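Local structure of beta-ketoacyl synthase (Burkholderia phymatum, 4EWG) at residues I10-L19 with L347-M355. The protein probably catalyses the chain-extending condensation of fatty acid synthesis, as a 3-oxoacyl-[acyl-carrier-protein] synthase of the thiolase-like superfamily. Numbering follows the deposited sequence.
Sequences ITGMGGVTAL and LEAWWTIEM
W350 lays its indole against the strand backbone at G14 and G15, whose bare backbone gives the ring a flat bed. The CA of G14 sits over the six-membered ring in a CH-pi contact, 4.1 Å from its centroid and 12° off the normal, and G15 N comes within 3.4 Å of W350 CZ3. With chi1 at 166°, the indole swings away from its own backbone N and up to the strand. M13 lies by the pyrrole end: its CB is 3.6 Å from W350 CD1, its SD makes an oblique Met-aromatic contact, and the chain bends at chi3 to set CE against the carboxylate of E354. That carboxylate holds the indole in turn, W350 NE1 donating to E354 OE2 (2.9 Å) close to the ring plane and on the anti side of the acid. Back toward the start of the segment, I10 and I353 meet tip to tip, CD1 to CD1 at a tight 3.4 Å. Toward L19, T17 CG2 bridges the two indoles, 3.7 Å from W350 CZ3 and 3.6 Å from W351 CZ2, and also meets L347 CD1. T17 OG1 lies at the W351 ring edge while accepting from L19 N in an ST turn and bonding to the carbonyl of G20. L19 CD1 meets W351 CH2, the side chains crossing at about a right angle. Behind this layer, W351 NE1 lies above the other face of W350, and R358 forms a salt bridge with E354 OE1. Helix 344-358 belongs to the buried helical layer between the two sheets of the thiolase fold: W350 turns to strands 8-16 and 238-246, while E348, T352 and M355 meet strand 299-303.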
ATOM      1  N   ILE A  10     -16.372  15.063   5.099  1.00 16.69           N
ATOM      2  CA  ILE A  10     -16.865  13.767   4.717  1.00 16.15           C
ATOM      3  C   ILE A  10     -18.300  13.924   4.290  1.00 16.56           C
ATOM      4  O   ILE A  10     -19.144  14.245   5.102  1.00 17.08           O
ATOM      5  CB  ILE A  10     -16.818  12.789   5.914  1.00 15.76           C
ATOM      6  CG1 ILE A  10     -15.367  12.479   6.277  1.00 15.47           C
ATOM      7  CG2 ILE A  10     -17.554  11.495   5.592  1.00 15.08           C
ATOM      8  CD1 ILE A  10     -15.193  12.078   7.711  1.00 15.66           C
ATOM      9  N   THR A  11     -18.575  13.667   3.025  1.00 16.74           N
ATOM     10  CA  THR A  11     -19.938  13.907   2.457  1.00 17.39           C
ATOM     11  C   THR A  11     -20.642  12.611   2.055  1.00 17.28           C
ATOM     12  O   THR A  11     -21.792  12.642   1.631  1.00 18.01           O
ATOM     13  CB  THR A  11     -19.825  14.808   1.234  1.00 17.52           C
ATOM     14  OG1 THR A  11     -18.838  14.248   0.359  1.00 17.19           O
ATOM     15  CG2 THR A  11     -19.335  16.178   1.634  1.00 17.90           C
ATOM     16  N   GLY A  12     -19.952  11.470   2.204  1.00 16.86           N
ATOM     17  CA  GLY A  12     -20.535  10.144   1.946  1.00 16.68           C
ATOM     18  C   GLY A  12     -19.979   9.083   2.890  1.00 16.59           C
ATOM     19  O   GLY A  12     -18.771   9.058   3.149  1.00 16.48           O
ATOM     20  N   MET A  13     -20.855   8.228   3.437  1.00 16.83           N
ATOM     21  CA  MET A  13     -20.432   7.090   4.280  1.00 16.47           C
ATOM     22  C   MET A  13     -21.279   5.879   3.943  1.00 16.60           C
ATOM     23  O   MET A  13     -22.502   5.994   3.748  1.00 17.46           O
ATOM     24  CB  MET A  13     -20.596   7.389   5.783  1.00 16.90           C
ATOM     25  CG  MET A  13     -20.116   8.753   6.197  1.00 17.31           C
ATOM     26  SD  MET A  13     -20.001   9.022   7.986  1.00 17.89           S
ATOM     27  CE  MET A  13     -21.715   8.780   8.473  1.00 18.49           C
ATOM     28  N   GLY A  14     -20.645   4.716   3.893  1.00 16.30           N
ATOM     29  CA  GLY A  14     -21.327   3.478   3.647  1.00 16.36           C
ATOM     30  C   GLY A  14     -20.416   2.278   3.821  1.00 16.01           C
ATOM     31  O   GLY A  14     -19.192   2.390   3.827  1.00 15.61           O
ATOM     32  N   GLY A  15     -21.025   1.112   3.905  1.00 16.38           N
ATOM     33  CA  GLY A  15     -20.287  -0.131   4.001  1.00 16.19           C
ATOM     34  C   GLY A  15     -21.158  -1.371   4.068  1.00 16.62           C
ATOM     35  O   GLY A  15     -22.410  -1.302   3.997  1.00 17.21           O
ATOM     36  N   VAL A  16     -20.470  -2.503   4.141  1.00 16.10           N
ATOM     37  CA  VAL A  16     -21.056  -3.799   4.167  1.00 16.60           C
ATOM     38  C   VAL A  16     -20.532  -4.421   5.482  1.00 16.16           C
ATOM     39  O   VAL A  16     -19.344  -4.584   5.620  1.00 15.49           O
ATOM     40  CB  VAL A  16     -20.634  -4.552   2.825  1.00 16.70           C
ATOM     41  CG1 VAL A  16     -20.563  -6.025   3.014  1.00 17.33           C
ATOM     42  CG2 VAL A  16     -21.603  -4.247   1.669  1.00 17.57           C
ATOM     43  N   THR A  17     -21.406  -4.668   6.473  1.00 16.66           N
ATOM     44  CA  THR A  17     -20.947  -5.124   7.804  1.00 16.86           C
ATOM     45  C   THR A  17     -21.810  -6.238   8.388  1.00 17.92           C
ATOM     46  O   THR A  17     -22.914  -6.480   7.917  1.00 18.24           O
ATOM     47  CB  THR A  17     -20.962  -3.973   8.866  1.00 16.72           C
ATOM     48  OG1 THR A  17     -22.265  -3.877   9.457  1.00 17.19           O
ATOM     49  CG2 THR A  17     -20.531  -2.592   8.266  1.00 15.78           C
ATOM     50  N   ALA A  18     -21.315  -6.881   9.457  1.00 18.11           N
ATOM     51  CA  ALA A  18     -22.033  -8.006  10.079  1.00 18.81           C
ATOM     52  C   ALA A  18     -23.374  -7.546  10.659  1.00 20.08           C
ATOM     53  O   ALA A  18     -24.296  -8.374  10.875  1.00 20.53           O
ATOM     54  CB  ALA A  18     -21.185  -8.669  11.142  1.00 18.20           C
ATOM     55  N   LEU A  19     -23.503  -6.234  10.885  1.00 20.47           N
ATOM     56  CA  LEU A  19     -24.731  -5.672  11.444  1.00 21.67           C
ATOM     57  C   LEU A  19     -25.599  -5.036  10.392  1.00 22.13           C
ATOM     58  O   LEU A  19     -26.664  -4.509  10.726  1.00 23.62           O
ATOM     59  CB  LEU A  19     -24.424  -4.636  12.551  1.00 21.44           C
ATOM     60  CG  LEU A  19     -23.782  -5.150  13.844  1.00 21.54           C
ATOM     61  CD1 LEU A  19     -23.885  -4.111  14.959  1.00 21.83           C
ATOM     62  CD2 LEU A  19     -24.412  -6.446  14.288  1.00 22.12           C
ATOM     63  N   LEU A 347     -14.648   1.251   9.008  1.00 14.92           N
ATOM     64  CA  LEU A 347     -15.914   0.937   9.649  1.00 15.00           C
ATOM     65  C   LEU A 347     -16.030   1.726  10.949  1.00 15.15           C
ATOM     66  O   LEU A 347     -17.040   2.346  11.214  1.00 16.18           O
ATOM     67  CB  LEU A 347     -16.017  -0.563   9.898  1.00 14.95           C
ATOM     68  CG  LEU A 347     -17.264  -1.201  10.540  1.00 15.70           C
ATOM     69  CD1 LEU A 347     -17.290  -2.691  10.165  1.00 15.49           C
ATOM     70  CD2 LEU A 347     -17.331  -1.061  12.057  1.00 15.42           C
ATOM     71  N   GLU A 348     -14.992   1.679  11.757  1.00 14.90           N
ATOM     72  CA  GLU A 348     -14.988   2.357  13.051  1.00 15.12           C
ATOM     73  C   GLU A 348     -15.040   3.859  12.918  1.00 15.04           C
ATOM     74  O   GLU A 348     -15.679   4.512  13.728  1.00 15.35           O
ATOM     75  CB  GLU A 348     -13.772   1.917  13.890  1.00 15.07           C
ATOM     76  CG  GLU A 348     -13.937   0.469  14.370  1.00 15.26           C
ATOM     77  CD  GLU A 348     -12.641  -0.226  14.730  1.00 15.07           C
ATOM     78  OE1 GLU A 348     -11.660   0.443  15.027  1.00 15.86           O
ATOM     79  OE2 GLU A 348     -12.616  -1.463  14.772  1.00 15.17           O
ATOM     80  N   ALA A 349     -14.400   4.413  11.875  1.00 14.78           N
ATOM     81  CA  ALA A 349     -14.480   5.842  11.650  1.00 14.68           C
ATOM     82  C   ALA A 349     -15.949   6.211  11.330  1.00 14.81           C
ATOM     83  O   ALA A 349     -16.534   7.122  11.923  1.00 14.98           O
ATOM     84  CB  ALA A 349     -13.535   6.261  10.542  1.00 14.43           C
ATOM     85  N   TRP A 350     -16.524   5.470  10.399  1.00 14.82           N
ATOM     86  CA  TRP A 350     -17.918   5.669   9.955  1.00 15.03           C
ATOM     87  C   TRP A 350     -18.854   5.652  11.151  1.00 15.47           C
ATOM     88  O   TRP A 350     -19.567   6.627  11.404  1.00 15.19           O
ATOM     89  CB  TRP A 350     -18.244   4.578   8.940  1.00 14.84           C
ATOM     90  CG  TRP A 350     -19.692   4.391   8.602  1.00 14.99           C
ATOM     91  CD1 TRP A 350     -20.693   5.314   8.685  1.00 15.58           C
ATOM     92  CD2 TRP A 350     -20.308   3.201   8.043  1.00 14.98           C
ATOM     93  NE1 TRP A 350     -21.894   4.764   8.292  1.00 16.28           N
ATOM     94  CE2 TRP A 350     -21.714   3.496   7.891  1.00 15.65           C
ATOM     95  CE3 TRP A 350     -19.857   1.929   7.739  1.00 14.86           C
ATOM     96  CZ2 TRP A 350     -22.601   2.584   7.414  1.00 15.76           C
ATOM     97  CZ3 TRP A 350     -20.766   1.012   7.260  1.00 15.06           C
ATOM     98  CH2 TRP A 350     -22.102   1.330   7.095  1.00 15.56           C
ATOM     99  N   TRP A 351     -18.833   4.549  11.909  1.00 15.48           N
ATOM    100  CA  TRP A 351     -19.747   4.393  13.050  1.00 16.07           C
ATOM    101  C   TRP A 351     -19.492   5.412  14.116  1.00 16.70           C
ATOM    102  O   TRP A 351     -20.434   5.876  14.738  1.00 17.72           O
ATOM    103  CB  TRP A 351     -19.666   2.992  13.608  1.00 15.97           C
ATOM    104  CG  TRP A 351     -20.240   1.962  12.640  1.00 15.82           C
ATOM    105  CD1 TRP A 351     -20.582   2.159  11.313  1.00 15.79           C
ATOM    106  CD2 TRP A 351     -20.522   0.571  12.896  1.00 15.95           C
ATOM    107  NE1 TRP A 351     -21.039   1.025  10.763  1.00 15.90           N
ATOM    108  CE2 TRP A 351     -21.014   0.026  11.665  1.00 16.25           C
ATOM    109  CE3 TRP A 351     -20.420  -0.248  13.997  1.00 16.66           C
ATOM    110  CZ2 TRP A 351     -21.391  -1.287  11.547  1.00 16.74           C
ATOM    111  CZ3 TRP A 351     -20.786  -1.591  13.873  1.00 17.00           C
ATOM    112  CH2 TRP A 351     -21.269  -2.095  12.670  1.00 17.00           C
ATOM    113  N   THR A 352     -18.225   5.791  14.331  1.00 16.36           N
ATOM    114  CA  THR A 352     -17.898   6.854  15.287  1.00 16.90           C
ATOM    115  C   THR A 352     -18.540   8.211  14.886  1.00 17.36           C
ATOM    116  O   THR A 352     -18.993   8.945  15.745  1.00 17.58           O
ATOM    117  CB  THR A 352     -16.373   7.007  15.469  1.00 16.15           C
ATOM    118  OG1 THR A 352     -15.874   5.815  16.038  1.00 15.94           O
ATOM    119  CG2 THR A 352     -16.011   8.158  16.381  1.00 16.48           C
ATOM    120  N   ILE A 353     -18.560   8.525  13.592  1.00 17.56           N
ATOM    121  CA  ILE A 353     -19.204   9.749  13.107  1.00 18.30           C
ATOM    122  C   ILE A 353     -20.736   9.662  13.245  1.00 19.25           C
ATOM    123  O   ILE A 353     -21.381  10.628  13.640  1.00 20.56           O
ATOM    124  CB  ILE A 353     -18.839  10.055  11.656  1.00 17.76           C
ATOM    125  CG1 ILE A 353     -17.359  10.416  11.530  1.00 17.21           C
ATOM    126  CG2 ILE A 353     -19.638  11.232  11.138  1.00 17.58           C
ATOM    127  CD1 ILE A 353     -16.891  10.424  10.100  1.00 16.29           C
ATOM    128  N   GLU A 354     -21.293   8.499  12.963  1.00 19.65           N
ATOM    129  CA  GLU A 354     -22.720   8.280  13.139  1.00 20.83           C
ATOM    130  C   GLU A 354     -23.130   8.448  14.605  1.00 21.50           C
ATOM    131  O   GLU A 354     -24.142   9.070  14.903  1.00 22.29           O
ATOM    132  CB  GLU A 354     -23.131   6.885  12.674  1.00 20.95           C
ATOM    133  CG  GLU A 354     -22.826   6.594  11.221  1.00 21.04           C
ATOM    134  CD  GLU A 354     -23.856   7.144  10.247  1.00 22.17           C
ATOM    135  OE1 GLU A 354     -24.438   8.217  10.507  1.00 23.10           O
ATOM    136  OE2 GLU A 354     -24.067   6.490   9.197  1.00 22.60           O
ATOM    137  N   MET A 355     -22.322   7.916  15.518  1.00 21.21           N
ATOM    138  CA  MET A 355     -22.600   8.046  16.920  1.00 21.88           C
ATOM    139  C   MET A 355     -22.458   9.497  17.359  1.00 22.87           C
ATOM    140  O   MET A 355     -23.317  10.019  18.080  1.00 24.20           O
ATOM    141  CB  MET A 355     -21.672   7.149  17.702  1.00 21.68           C
ATOM    142  CG  MET A 355     -21.980   5.680  17.485  1.00 20.92           C
ATOM    143  SD  MET A 355     -21.076   4.600  18.603  1.00 19.58           S
ATOM    144  CE  MET A 355     -19.398   4.933  18.077  1.00 20.10           C
TER